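Local coordinates for caspase-3 (Porites astreoides, PDB 6WI4), which probably cleaves proteins after aspartate as a cysteine protease of the caspase family, acting in coral apoptosis, at residues A14-N19 / S86-G91; F126-Q131 / S167-S172; M184-M189 / K224-F229. All coordinates share one frame; numbering follows the deposited sequence.

Interaction 1: residues A14-N19 / S86-G91; sequences AVIINN and SILTHG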
ATOM      1  N   ALA A  14      -0.551 -11.411   3.507  1.00 10.30           N
ATOM      2  CA  ALA A  14      -0.478 -10.167   2.745  1.00  9.22           C
ATOM      3  C   ALA A  14      -1.746 -10.048   1.916  1.00 11.15           C
ATOM      4  O   ALA A  14      -1.978 -10.862   1.019  1.00 12.21           O
ATOM      5  CB  ALA A  14       0.759 -10.132   1.844  1.00 10.77           C
ATOM      6  N   VAL A  15      -2.552  -9.054   2.213  1.00  8.28           N
ATOM      7  CA  VAL A  15      -3.800  -8.798   1.500  1.00  8.56           C
ATOM      8  C   VAL A  15      -3.558  -7.801   0.372  1.00  9.20           C
ATOM      9  O   VAL A  15      -2.892  -6.777   0.565  1.00  9.08           O
ATOM     10  CB  VAL A  15      -4.872  -8.259   2.463  1.00 11.36           C
ATOM     11  CG1 VAL A  15      -6.120  -7.842   1.686  1.00 12.41           C
ATOM     12  CG2 VAL A  15      -5.190  -9.286   3.539  1.00 11.98           C
ATOM     13  N   ILE A  16      -4.120  -8.082  -0.804  1.00  7.95           N
ATOM     14  CA  ILE A  16      -4.178  -7.130  -1.916  1.00  7.63           C
ATOM     15  C   ILE A  16      -5.631  -6.954  -2.308  1.00  9.16           C
ATOM     16  O   ILE A  16      -6.284  -7.923  -2.716  1.00  9.99           O
ATOM     17  CB  ILE A  16      -3.370  -7.604  -3.134  1.00  7.42           C
ATOM     18  CG1 ILE A  16      -1.911  -7.824  -2.757  1.00  9.59           C
ATOM     19  CG2 ILE A  16      -3.505  -6.603  -4.282  1.00  9.36           C
ATOM     20  CD1 ILE A  16      -1.146  -8.564  -3.854  1.00 10.59           C
ATOM     21  N   ILE A  17      -6.126  -5.725  -2.224  1.00  8.97           N
ATOM     22  CA  ILE A  17      -7.453  -5.374  -2.709  1.00  9.38           C
ATOM     23  C   ILE A  17      -7.268  -4.507  -3.944  1.00  9.76           C
ATOM     24  O   ILE A  17      -6.650  -3.441  -3.879  1.00 10.92           O
ATOM     25  CB  ILE A  17      -8.285  -4.675  -1.627  1.00 10.05           C
ATOM     26  CG1 ILE A  17      -8.548  -5.662  -0.477  1.00 11.20           C
ATOM     27  CG2 ILE A  17      -9.598  -4.181  -2.222  1.00 11.71           C
ATOM     28  CD1 ILE A  17      -9.111  -5.020   0.777  1.00 14.85           C
ATOM     29  N   ASN A  18      -7.778  -4.980  -5.076  1.00  9.43           N
ATOM     30  CA  ASN A  18      -7.534  -4.385  -6.384  1.00 11.42           C
ATOM     31  C   ASN A  18      -8.864  -3.895  -6.947  1.00 10.61           C
ATOM     32  O   ASN A  18      -9.652  -4.698  -7.461  1.00 11.97           O
ATOM     33  CB  ASN A  18      -6.895  -5.424  -7.298  1.00 11.05           C
ATOM     34  CG  ASN A  18      -6.655  -4.906  -8.688  1.00 11.34           C
ATOM     35  OD1 ASN A  18      -5.967  -3.906  -8.873  1.00 12.10           O
ATOM     36  ND2 ASN A  18      -7.229  -5.585  -9.686  1.00 12.48           N
ATOM     37  N   ASN A  19      -9.126  -2.590  -6.869  1.00 10.30           N
ATOM     38  CA  ASN A  19     -10.394  -2.038  -7.342  1.00 11.66           C
ATOM     39  C   ASN A  19     -10.188  -1.364  -8.696  1.00 11.89           C
ATOM     40  O   ASN A  19      -9.523  -0.325  -8.802  1.00 11.66           O
ATOM     41  CB  ASN A  19     -10.985  -1.095  -6.295  1.00 10.00           C
ATOM     42  CG  ASN A  19     -11.687  -1.851  -5.181  1.00 10.20           C
ATOM     43  OD1 ASN A  19     -11.810  -3.080  -5.232  1.00 12.88           O
ATOM     44  ND2 ASN A  19     -12.147  -1.126  -4.162  1.00 12.55           N
ATOM     45  N   SER A  86      -2.638  -4.125   1.486  1.00  8.50           N
ATOM     46  CA  SER A  86      -2.416  -3.193   0.387  1.00  9.77           C
ATOM     47  C   SER A  86      -3.719  -2.991  -0.367  1.00 10.01           C
ATOM     48  O   SER A  86      -4.531  -3.908  -0.490  1.00 10.70           O
ATOM     49  CB  SER A  86      -1.306  -3.686  -0.562  1.00  9.25           C
ATOM     50  OG  SER A  86      -1.676  -4.908  -1.204  1.00 11.28           O
ATOM     51  N   ILE A  87      -3.925  -1.777  -0.862  1.00  7.70           N
ATOM     52  CA  ILE A  87      -5.135  -1.496  -1.618  1.00  9.17           C
ATOM     53  C   ILE A  87      -4.803  -0.569  -2.773  1.00  9.02           C
ATOM     54  O   ILE A  87      -4.012   0.369  -2.637  1.00 10.32           O
ATOM     55  CB  ILE A  87      -6.257  -0.927  -0.721  1.00  9.93           C
ATOM     56  CG1 ILE A  87      -7.560  -0.813  -1.521  1.00 10.97           C
ATOM     57  CG2 ILE A  87      -5.836   0.385  -0.082  1.00 11.51           C
ATOM     58  CD1 ILE A  87      -8.813  -0.706  -0.637  1.00 14.11           C
ATOM     59  N   LEU A  88      -5.397  -0.868  -3.923  1.00  9.18           N
ATOM     60  CA  LEU A  88      -5.209  -0.149  -5.175  1.00  9.69           C
ATOM     61  C   LEU A  88      -6.587   0.340  -5.593  1.00 10.13           C
ATOM     62  O   LEU A  88      -7.446  -0.471  -5.953  1.00  9.29           O
ATOM     63  CB  LEU A  88      -4.601  -1.075  -6.235  1.00  9.89           C
ATOM     64  CG  LEU A  88      -3.523  -2.056  -5.764  1.00  9.37           C
ATOM     65  CD1 LEU A  88      -3.249  -3.074  -6.875  1.00 10.63           C
ATOM     66  CD2 LEU A  88      -2.245  -1.305  -5.400  1.00 10.07           C
ATOM     67  N   THR A  89      -6.824   1.647  -5.516  1.00  9.77           N
ATOM     68  CA  THR A  89      -8.191   2.142  -5.689  1.00 10.89           C
ATOM     69  C   THR A  89      -8.154   3.655  -5.886  1.00 10.91           C
ATOM     70  O   THR A  89      -7.086   4.273  -5.907  1.00 11.01           O
ATOM     71  CB  THR A  89      -9.068   1.736  -4.493  1.00  9.87           C
ATOM     72  OG1 THR A  89     -10.446   2.031  -4.774  1.00 11.94           O
ATOM     73  CG2 THR A  89      -8.645   2.429  -3.186  1.00  9.74           C
ATOM     74  N   HIS A  90      -9.338   4.251  -6.039  1.00  9.40           N
ATOM     75  CA  HIS A  90      -9.451   5.700  -6.001  1.00 11.21           C
ATOM     76  C   HIS A  90      -9.408   6.192  -4.556  1.00 11.10           C
ATOM     77  O   HIS A  90      -9.663   5.444  -3.608  1.00 11.90           O
ATOM     78  CB  HIS A  90     -10.756   6.158  -6.665  1.00 12.64           C
ATOM     79  CG  HIS A  90     -10.683   6.200  -8.159  1.00 11.59           C
ATOM     80  ND1 HIS A  90      -9.762   6.971  -8.825  1.00 11.83           N
ATOM     81  CD2 HIS A  90     -11.421   5.588  -9.115  1.00 11.99           C
ATOM     82  CE1 HIS A  90      -9.916   6.825 -10.128  1.00 13.88           C
ATOM     83  NE2 HIS A  90     -10.926   5.997 -10.331  1.00 13.61           N
ATOM     84  N   GLY A  91      -9.099   7.473  -4.393  1.00 12.13           N
ATOM     85  CA  GLY A  91      -9.137   8.050  -3.061  1.00 10.66           C
ATOM     86  C   GLY A  91      -9.239   9.554  -3.091  1.00 10.55           C
ATOM     87  O   GLY A  91      -9.170  10.196  -4.140  1.00 12.61           O
TER
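V15 O is gripped twice by S86. S86 N donates to V15 O at 2.8 Å, with a bent N-H...O angle of 136°. S86 OG donates to V15 O as well, at 2.8 Å, in the carbonyl plane and on a lone pair. With OG between the backbone N and the carbonyl carbon (chi1 64°), the serine turns its hydroxyl back to V15 and lays it against I16 CG1, 3.3 Å from S86 OG. The ladder then runs on through I17 N to S86 O, L88 N to I17 O and N19 N to L88 O. On one face of the sheet I17 CG2 meets I87 CD1 at 3.9 Å. On the other face N18 OD1 lies 3.5 Å from L88 CD1.

Beyond this shell, T36 binds N18 OD1, while N58 and D37 hold its ND2. N19 OD1 accepts from Q60 N, and Y97 O receives bonds from T89 OG1 and N19 ND2. Helix 36-49 covers the I16 and L88 face, and helix 62-73 covers the I17 and I87 face. G91 makes backbone hydrogen bonds to the bound peptide. These are adjacent parallel strands, 11° apart, in the central sheet of the caspase alpha/beta fold.

Interaction 2: residues F126-Q131 / S167-S172; sequences FFQACQ and SWFIQS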
ATOM      1  N   PHE A 126       0.115  -0.493   2.417  1.00  7.42           N
ATOM      2  CA  PHE A 126       0.537   0.125   1.166  1.00  8.47           C
ATOM      3  C   PHE A 126      -0.685   0.658   0.438  1.00 10.97           C
ATOM      4  O   PHE A 126      -1.664  -0.072   0.254  1.00 11.01           O
ATOM      5  CB  PHE A 126       1.268  -0.870   0.259  1.00  9.88           C
ATOM      6  CG  PHE A 126       2.479  -1.495   0.882  1.00  9.23           C
ATOM      7  CD1 PHE A 126       2.368  -2.637   1.660  1.00  8.19           C
ATOM      8  CD2 PHE A 126       3.740  -0.958   0.651  1.00 10.30           C
ATOM      9  CE1 PHE A 126       3.490  -3.224   2.226  1.00 10.60           C
ATOM     10  CE2 PHE A 126       4.867  -1.540   1.222  1.00 11.46           C
ATOM     11  CZ  PHE A 126       4.738  -2.676   2.003  1.00 11.75           C
ATOM     12  N   PHE A 127      -0.621   1.909  -0.010  1.00  8.00           N
ATOM     13  CA  PHE A 127      -1.756   2.553  -0.663  1.00  8.06           C
ATOM     14  C   PHE A 127      -1.343   3.077  -2.024  1.00 10.12           C
ATOM     15  O   PHE A 127      -0.420   3.894  -2.116  1.00 10.55           O
ATOM     16  CB  PHE A 127      -2.286   3.724   0.166  1.00  9.89           C
ATOM     17  CG  PHE A 127      -2.738   3.356   1.533  1.00 10.24           C
ATOM     18  CD1 PHE A 127      -4.004   2.845   1.738  1.00 12.83           C
ATOM     19  CD2 PHE A 127      -1.906   3.521   2.622  1.00 11.22           C
ATOM     20  CE1 PHE A 127      -4.425   2.491   3.015  1.00 12.03           C
ATOM     21  CE2 PHE A 127      -2.332   3.186   3.908  1.00 12.64           C
ATOM     22  CZ  PHE A 127      -3.592   2.672   4.099  1.00 11.91           C
ATOM     23  N   GLN A 128      -2.054   2.659  -3.074  1.00  9.22           N
ATOM     24  CA  GLN A 128      -2.009   3.329  -4.367  1.00  8.46           C
ATOM     25  C   GLN A 128      -3.408   3.897  -4.589  1.00  9.12           C
ATOM     26  O   GLN A 128      -4.346   3.154  -4.888  1.00 10.65           O
ATOM     27  CB  GLN A 128      -1.597   2.385  -5.491  1.00  8.68           C
ATOM     28  CG  GLN A 128      -1.790   2.975  -6.893  1.00  9.61           C
ATOM     29  CD  GLN A 128      -1.062   4.296  -7.091  1.00 10.97           C
ATOM     30  OE1 GLN A 128       0.098   4.451  -6.694  1.00 10.28           O
ATOM     31  NE2 GLN A 128      -1.737   5.255  -7.719  1.00 10.99           N
ATOM     32  N   ALA A 129      -3.546   5.213  -4.409  1.00  9.93           N
ATOM     33  CA  ALA A 129      -4.819   5.917  -4.459  1.00 10.19           C
ATOM     34  C   ALA A 129      -4.542   7.409  -4.407  1.00 10.24           C
ATOM     35  O   ALA A 129      -3.524   7.851  -3.866  1.00 10.81           O
ATOM     36  CB  ALA A 129      -5.744   5.516  -3.295  1.00 12.13           C
ATOM     37  N   CYS A 130      -5.453   8.186  -4.975  1.00  9.88           N
ATOM     38  CA  CYS A 130      -5.298   9.621  -4.837  1.00  9.15           C
ATOM     39  C   CYS A 130      -5.521  10.028  -3.390  1.00  9.49           C
ATOM     40  O   CYS A 130      -6.214   9.349  -2.627  1.00 10.79           O
ATOM     41  CB  CYS A 130      -6.268  10.342  -5.763  1.00 11.70           C
ATOM     42  SG  CYS A 130      -5.788  10.247  -7.482  1.00 11.10           S
ATOM     43  N   GLN A 131      -4.890  11.140  -3.003  1.00 10.35           N
ATOM     44  CA  GLN A 131      -5.007  11.685  -1.656  1.00  9.37           C
ATOM     45  C   GLN A 131      -5.552  13.107  -1.704  1.00 12.62           C
ATOM     46  O   GLN A 131      -5.347  13.889  -0.773  1.00 14.04           O
ATOM     47  CB  GLN A 131      -3.656  11.617  -0.936  1.00 11.17           C
ATOM     48  CG  GLN A 131      -3.197  10.174  -0.696  1.00 10.26           C
ATOM     49  CD  GLN A 131      -1.769  10.037  -0.169  1.00 12.86           C
ATOM     50  OE1 GLN A 131      -0.979   9.250  -0.703  1.00 13.01           O
ATOM     51  NE2 GLN A 131      -1.442  10.768   0.891  1.00 12.32           N
ATOM     52  N   SER A 167       1.016   1.757 -11.884  1.00  9.61           N
ATOM     53  CA  SER A 167       1.232   3.040 -11.230  1.00  9.87           C
ATOM     54  C   SER A 167       2.713   3.317 -10.989  1.00 10.70           C
ATOM     55  O   SER A 167       3.535   2.405 -10.832  1.00 10.74           O
ATOM     56  CB  SER A 167       0.469   3.121  -9.905  1.00 10.72           C
ATOM     57  OG  SER A 167       1.011   2.235  -8.936  1.00 11.95           O
ATOM     58  N   TRP A 168       3.041   4.609 -10.954  1.00  9.46           N
ATOM     59  CA  TRP A 168       4.407   5.027 -10.680  1.00  9.45           C
ATOM     60  C   TRP A 168       4.895   4.448  -9.360  1.00 10.41           C
ATOM     61  O   TRP A 168       6.003   3.917  -9.271  1.00 10.73           O
ATOM     62  CB  TRP A 168       4.485   6.547 -10.614  1.00 11.40           C
ATOM     63  CG  TRP A 168       4.167   7.243 -11.883  1.00 10.04           C
ATOM     64  CD1 TRP A 168       3.884   6.674 -13.096  1.00 12.18           C
ATOM     65  CD2 TRP A 168       4.108   8.658 -12.076  1.00  8.94           C
ATOM     66  NE1 TRP A 168       3.654   7.661 -14.032  1.00 13.20           N
ATOM     67  CE2 TRP A 168       3.785   8.884 -13.425  1.00 13.59           C
ATOM     68  CE3 TRP A 168       4.301   9.756 -11.231  1.00 11.97           C
ATOM     69  CZ2 TRP A 168       3.652  10.169 -13.952  1.00 13.18           C
ATOM     70  CZ3 TRP A 168       4.157  11.025 -11.749  1.00 14.96           C
ATOM     71  CH2 TRP A 168       3.840  11.224 -13.097  1.00 12.38           C
ATOM     72  N   PHE A 169       4.068   4.543  -8.321  1.00  8.57           N
ATOM     73  CA  PHE A 169       4.482   4.081  -7.001  1.00  9.94           C
ATOM     74  C   PHE A 169       4.691   2.570  -6.971  1.00  9.55           C
ATOM     75  O   PHE A 169       5.729   2.096  -6.498  1.00  9.45           O
ATOM     76  CB  PHE A 169       3.438   4.512  -5.978  1.00  8.70           C
ATOM     77  CG  PHE A 169       3.690   4.036  -4.577  1.00  8.66           C
ATOM     78  CD1 PHE A 169       4.817   4.438  -3.880  1.00 10.01           C
ATOM     79  CD2 PHE A 169       2.756   3.235  -3.944  1.00  9.22           C
ATOM     80  CE1 PHE A 169       5.025   4.021  -2.582  1.00  9.70           C
ATOM     81  CE2 PHE A 169       2.950   2.810  -2.636  1.00 10.91           C
ATOM     82  CZ  PHE A 169       4.086   3.206  -1.957  1.00  9.64           C
ATOM     83  N   ILE A 170       3.715   1.790  -7.449  1.00  9.23           N
ATOM     84  CA  ILE A 170       3.853   0.340  -7.330  1.00  9.65           C
ATOM     85  C   ILE A 170       4.944  -0.178  -8.266  1.00  9.40           C
ATOM     86  O   ILE A 170       5.700  -1.086  -7.893  1.00 11.99           O
ATOM     87  CB  ILE A 170       2.501  -0.364  -7.561  1.00  9.87           C
ATOM     88  CG1 ILE A 170       1.477   0.067  -6.506  1.00 10.72           C
ATOM     89  CG2 ILE A 170       2.684  -1.887  -7.531  1.00 10.48           C
ATOM     90  CD1 ILE A 170       1.867  -0.283  -5.059  1.00 14.76           C
ATOM     91  N   GLN A 171       5.055   0.388  -9.482  1.00 10.78           N
ATOM     92  CA  GLN A 171       6.176   0.067 -10.372  1.00 14.97           C
ATOM     93  C   GLN A 171       7.506   0.277  -9.657  1.00 11.36           C
ATOM     94  O   GLN A 171       8.422  -0.553  -9.742  1.00 12.56           O
ATOM     95  CB  GLN A 171       6.155   0.953 -11.632  1.00 17.41           C
ATOM     96  CG  GLN A 171       5.198   0.593 -12.765  1.00 24.81           C
ATOM     97  CD  GLN A 171       5.448   1.442 -14.024  1.00 27.50           C
ATOM     98  OE1 GLN A 171       6.378   1.166 -14.795  1.00 27.89           O
ATOM     99  NE2 GLN A 171       4.627   2.482 -14.229  1.00 23.51           N
ATOM    100  N   SER A 172       7.638   1.418  -8.982  1.00  9.44           N
ATOM    101  CA  SER A 172       8.890   1.759  -8.322  1.00 10.51           C
ATOM    102  C   SER A 172       9.113   0.892  -7.094  1.00 12.58           C
ATOM    103  O   SER A 172      10.243   0.472  -6.816  1.00 11.93           O
ATOM    104  CB  SER A 172       8.894   3.238  -7.927  1.00 10.55           C
ATOM    105  OG  SER A 172       8.804   4.070  -9.077  1.00 14.92           O
TER
HETATM  106  O   HOH W   1       1.651   6.108  -8.286  1.00  9.42           O
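Q128 lies against S167 and F169 at the start of a helix. This is the tight part of the contact. Q128 CD is 3.4 Å from S167 CB, and Q128 OE1 is 3.4 Å from F169 CB. The glutamine leaves the strand with CG anti to the backbone N (chi1 169°), then bends at chi2, which carries its amide alongside S167. OE1 sits at the edge of the F169 ring, near its plane. The amide and ring planes are turned 44° apart. F127 O lies 3.6 Å from F169 CE2, at a slant to the ring. No direct hydrogen bond joins the two segments. Instead a water donates to Q128 OE1 at 2.8 Å and accepts from F169 N at 2.9 Å.

S167 is the N-cap. S167 OG accepts from I170 N at 3.1 Å, and it is also hydrogen-bonded to D39. Q128 NE2 bonds to S159 and to an acidic side chain of the bound peptide. C130 and W168 also pack on an acidic peptide side chain. This is consistent with the pocket for the substrate aspartate, as in other caspases.

Packing is looser toward I170, where Q128 CB to I170 CG1 is 4.0 Å. The helix continues toward a less buried side at Q171.

Strand 126-128 runs between strands 83-88 and 147-151. Helix 168-172 crosses it at 136°, with the axes 8.9 Å apart. F169 also packs on A150 of strand 147-151 and on V193 of helix 186-197.

Interaction 3: residues M184-M189 / K224-F229; sequences MDILRM and KELYFF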
ATOM      1  N   MET A 184      18.244  -4.518   2.661  1.00 14.81           N
ATOM      2  CA  MET A 184      17.929  -3.134   2.996  1.00 12.72           C
ATOM      3  C   MET A 184      16.616  -3.045   3.766  1.00 12.89           C
ATOM      4  O   MET A 184      15.623  -3.674   3.387  1.00 12.65           O
ATOM      5  CB  MET A 184      17.851  -2.288   1.720  1.00 13.43           C
ATOM      6  CG  MET A 184      17.730  -0.804   1.965  1.00 14.84           C
ATOM      7  SD  MET A 184      17.704   0.116   0.427  1.00 15.64           S
ATOM      8  CE  MET A 184      19.405  -0.093  -0.083  1.00 18.17           C
ATOM      9  N   ASP A 185      16.602  -2.239   4.829  1.00 12.05           N
ATOM     10  CA  ASP A 185      15.416  -2.150   5.673  1.00  9.00           C
ATOM     11  C   ASP A 185      14.333  -1.341   4.964  1.00 10.90           C
ATOM     12  O   ASP A 185      14.598  -0.609   4.008  1.00 11.51           O
ATOM     13  CB  ASP A 185      15.757  -1.532   7.030  1.00 12.62           C
ATOM     14  CG  ASP A 185      16.070  -0.060   6.927  1.00 15.52           C
ATOM     15  OD1 ASP A 185      15.130   0.756   7.016  1.00 12.91           O
ATOM     16  OD2 ASP A 185      17.256   0.286   6.749  1.00 20.10           O
ATOM     17  N   ILE A 186      13.088  -1.491   5.432  1.00 10.76           N
ATOM     18  CA  ILE A 186      11.965  -1.004   4.630  1.00  9.72           C
ATOM     19  C   ILE A 186      11.971   0.519   4.511  1.00 10.05           C
ATOM     20  O   ILE A 186      11.576   1.057   3.474  1.00 10.13           O
ATOM     21  CB  ILE A 186      10.624  -1.518   5.182  1.00  9.82           C
ATOM     22  CG1 ILE A 186       9.549  -1.386   4.092  1.00 11.34           C
ATOM     23  CG2 ILE A 186      10.221  -0.784   6.457  1.00 13.02           C
ATOM     24  CD1 ILE A 186       8.212  -2.052   4.469  1.00 10.47           C
ATOM     25  N   LEU A 187      12.388   1.244   5.555  1.00 10.47           N
ATOM     26  CA  LEU A 187      12.357   2.702   5.439  1.00 10.96           C
ATOM     27  C   LEU A 187      13.378   3.185   4.422  1.00 11.71           C
ATOM     28  O   LEU A 187      13.100   4.093   3.632  1.00 11.58           O
ATOM     29  CB  LEU A 187      12.587   3.365   6.798  1.00 10.40           C
ATOM     30  CG  LEU A 187      11.488   3.163   7.837  1.00 10.80           C
ATOM     31  CD1 LEU A 187      11.757   4.065   9.021  1.00 10.53           C
ATOM     32  CD2 LEU A 187      10.100   3.464   7.274  1.00 11.04           C
ATOM     33  N   ARG A 188      14.560   2.572   4.400  1.00  9.38           N
ATOM     34  CA  ARG A 188      15.532   2.919   3.371  1.00 10.16           C
ATOM     35  C   ARG A 188      15.020   2.575   1.980  1.00 11.19           C
ATOM     36  O   ARG A 188      15.233   3.335   1.028  1.00 12.30           O
ATOM     37  CB  ARG A 188      16.850   2.206   3.647  1.00 13.31           C
ATOM     38  CG  ARG A 188      17.576   2.790   4.827  1.00 18.39           C
ATOM     39  CD  ARG A 188      19.070   2.691   4.663  1.00 24.38           C
ATOM     40  NE  ARG A 188      19.732   3.330   5.793  1.00 26.91           N
ATOM     41  CZ  ARG A 188      21.045   3.380   5.952  1.00 30.22           C
ATOM     42  NH1 ARG A 188      21.555   3.987   7.015  1.00 27.70           N
ATOM     43  NH2 ARG A 188      21.842   2.823   5.046  1.00 29.00           N
ATOM     44  N   MET A 189      14.331   1.437   1.841  1.00  9.16           N
ATOM     45  CA  MET A 189      13.793   1.084   0.536  1.00  8.42           C
ATOM     46  C   MET A 189      12.715   2.070   0.114  1.00  9.29           C
ATOM     47  O   MET A 189      12.676   2.494  -1.045  1.00  9.69           O
ATOM     48  CB  MET A 189      13.244  -0.342   0.545  1.00 10.19           C
ATOM     49  CG  MET A 189      14.335  -1.389   0.660  1.00  9.45           C
ATOM     50  SD  MET A 189      13.816  -3.037   0.123  1.00 11.49           S
ATOM     51  CE  MET A 189      12.656  -3.439   1.428  1.00 13.24           C
ATOM     52  N   LYS A 224      11.742  -0.485  15.320  1.00 11.10           N
ATOM     53  CA  LYS A 224      12.934  -1.216  14.930  1.00 11.02           C
ATOM     54  C   LYS A 224      13.081  -1.103  13.421  1.00 11.03           C
ATOM     55  O   LYS A 224      12.146  -0.703  12.722  1.00 11.48           O
ATOM     56  CB  LYS A 224      12.844  -2.692  15.348  1.00 11.44           C
ATOM     57  CG  LYS A 224      12.528  -2.918  16.817  1.00 15.19           C
ATOM     58  CD  LYS A 224      12.367  -4.404  17.125  1.00 15.72           C
ATOM     59  CE  LYS A 224      11.958  -4.616  18.564  1.00 21.36           C
ATOM     60  NZ  LYS A 224      11.668  -6.057  18.839  1.00 20.33           N
ATOM     61  N   GLU A 225      14.256  -1.481  12.914  1.00 11.22           N
ATOM     62  CA  GLU A 225      14.416  -1.658  11.476  1.00 11.34           C
ATOM     63  C   GLU A 225      13.667  -2.908  11.028  1.00 13.10           C
ATOM     64  O   GLU A 225      13.653  -3.931  11.724  1.00 12.56           O
ATOM     65  CB  GLU A 225      15.895  -1.763  11.099  1.00 14.53           C
ATOM     66  CG  GLU A 225      16.558  -0.422  10.845  1.00 15.42           C
ATOM     67  CD  GLU A 225      16.940   0.281  12.124  1.00 18.22           C
ATOM     68  OE1 GLU A 225      17.880  -0.192  12.796  1.00 20.51           O
ATOM     69  OE2 GLU A 225      16.298   1.302  12.458  1.00 15.43           O
ATOM     70  N   LEU A 226      13.027  -2.819   9.871  1.00 10.69           N
ATOM     71  CA  LEU A 226      12.305  -3.946   9.286  1.00 11.37           C
ATOM     72  C   LEU A 226      13.135  -4.454   8.114  1.00 11.87           C
ATOM     73  O   LEU A 226      13.122  -3.868   7.032  1.00 12.01           O
ATOM     74  CB  LEU A 226      10.901  -3.540   8.847  1.00 12.01           C
ATOM     75  CG  LEU A 226       9.845  -4.629   8.619  1.00 15.93           C
ATOM     76  CD1 LEU A 226       8.492  -3.982   8.359  1.00 19.95           C
ATOM     77  CD2 LEU A 226      10.210  -5.563   7.489  1.00 20.76           C
ATOM     78  N   TYR A 227      13.853  -5.546   8.341  1.00 12.17           N
ATOM     79  CA  TYR A 227      14.524  -6.290   7.287  1.00 12.67           C
ATOM     80  C   TYR A 227      13.694  -7.519   6.951  1.00 12.74           C
ATOM     81  O   TYR A 227      13.326  -8.282   7.849  1.00 14.37           O
ATOM     82  CB  TYR A 227      15.919  -6.732   7.726  1.00 14.69           C
ATOM     83  CG  TYR A 227      16.942  -5.633   7.889  1.00 14.29           C
ATOM     84  CD1 TYR A 227      17.677  -5.179   6.800  1.00 13.87           C
ATOM     85  CD2 TYR A 227      17.201  -5.086   9.131  1.00 16.68           C
ATOM     86  CE1 TYR A 227      18.633  -4.193   6.948  1.00 17.23           C
ATOM     87  CE2 TYR A 227      18.157  -4.099   9.288  1.00 15.90           C
ATOM     88  CZ  TYR A 227      18.865  -3.658   8.192  1.00 18.94           C
ATOM     89  OH  TYR A 227      19.816  -2.671   8.335  1.00 20.62           O
ATOM     90  N   PHE A 228      13.404  -7.710   5.663  1.00 12.77           N
ATOM     91  CA  PHE A 228      12.647  -8.890   5.261  1.00 11.22           C
ATOM     92  C   PHE A 228      13.476 -10.167   5.352  1.00 14.61           C
ATOM     93  O   PHE A 228      12.900 -11.252   5.480  1.00 14.54           O
ATOM     94  CB  PHE A 228      12.082  -8.691   3.847  1.00 10.91           C
ATOM     95  CG  PHE A 228      10.931  -7.728   3.805  1.00 11.12           C
ATOM     96  CD1 PHE A 228       9.681  -8.108   4.245  1.00 12.09           C
ATOM     97  CD2 PHE A 228      11.118  -6.429   3.368  1.00 13.51           C
ATOM     98  CE1 PHE A 228       8.619  -7.221   4.228  1.00 11.60           C
ATOM     99  CE2 PHE A 228      10.063  -5.532   3.350  1.00 14.76           C
ATOM    100  CZ  PHE A 228       8.819  -5.918   3.776  1.00 13.90           C
ATOM    101  N   PHE A 229      14.803 -10.063   5.335  1.00 15.39           N
ATOM    102  CA  PHE A 229      15.693 -11.223   5.435  1.00 13.82           C
ATOM    103  C   PHE A 229      16.838 -10.863   6.364  1.00 13.81           C
ATOM    104  O   PHE A 229      17.976 -10.654   5.931  1.00 16.54           O
ATOM    105  CB  PHE A 229      16.185 -11.644   4.052  1.00 14.54           C
ATOM    106  CG  PHE A 229      15.064 -12.027   3.129  1.00 16.02           C
ATOM    107  CD1 PHE A 229      14.531 -13.306   3.169  1.00 18.61           C
ATOM    108  CD2 PHE A 229      14.516 -11.099   2.256  1.00 14.73           C
ATOM    109  CE1 PHE A 229      13.481 -13.665   2.335  1.00 20.35           C
ATOM    110  CE2 PHE A 229      13.454 -11.453   1.413  1.00 16.89           C
ATOM    111  CZ  PHE A 229      12.940 -12.735   1.457  1.00 17.24           C
TER
HETATM  112  O   HOH W   2      14.416  -6.092   3.654  1.00 16.28           O
HETATM  113  O   HOH W   3      12.994  -0.160   8.502  1.00 11.28           O
HETATM  114  O   HOH W   4      19.432  -1.108   5.392  1.00 22.83           O
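I186 and M189 pack on L226 and F228 at the apolar centre. I186 CG2 meets L226 CB at 3.7 Å. With CG1 anti to the backbone N (chi1 -162°), the other branch of I186 extends to the F228 ring, where CD1 is 4.0 Å from CZ. M189 CE comes to the same ring at its edge, in its plane, 3.8 Å from F228 CE2. L226 CD2 lies over the centre of one face of F228. F177 of helix 168-180 touches I186, M189 and F228, and M124 of strand 123-128 touches I186, L226 and F228.

Farther out, D185 CB sits over the centre of the Y227 ring in a CH-pi contact, 3.9 Å from its centroid and 11° off the ring normal. Replacing Y227 with an alanine would probably uncover D185 CB and leave a gap beside the helix start, with the weak link from OH to water lost too.

The polar edge begins at L226 O. L226 O accepts from I186 N at 2.9 Å, with a bent N-H...O angle of 134°. D185 is the N-cap of helix 186-189. Its OD1 accepts from R188 N, which comes from above the carboxylate plane, and more weakly from L187 N. One water joins D185 OD1 to L226 N, and another joins M184 O to F228 N. A third bridges D185 N and OD2, with only a weak contact to Y227 OH.

The chemistry divides by depth. Carbon contacts dominate the inner side; a CH-pi contact, a backbone bond and waters make up the rest. E225 CG packs on D185 CG, and the two carboxylates stay apart, D185 OD1 5.6 Å from E225 OE2. The helix N-terminus probably offsets the charge on D185.

Interactions 1 and 2 lie deep in the fold, about 10 Å apart between centres. They share the central sheet: strands 83-88 and 123-128 are neighbours, probably hydrogen-bonded through T89 N to Q128 O and Q128 N to I87 O. Both also reach the bound peptide. Interaction 3 is more peripheral, with its centre about 16 Å from that of the chain and some partly exposed residues. Consecutive helices 168-180 and 186-197 relate it to interaction 2, but the two do not touch. The chemistry follows place. Interaction 1 is mainly strand pairing. Interaction 2 is a strand against a capped helix, bridged by one water. Interaction 3 joins a second capped helix to a loop, using several waters.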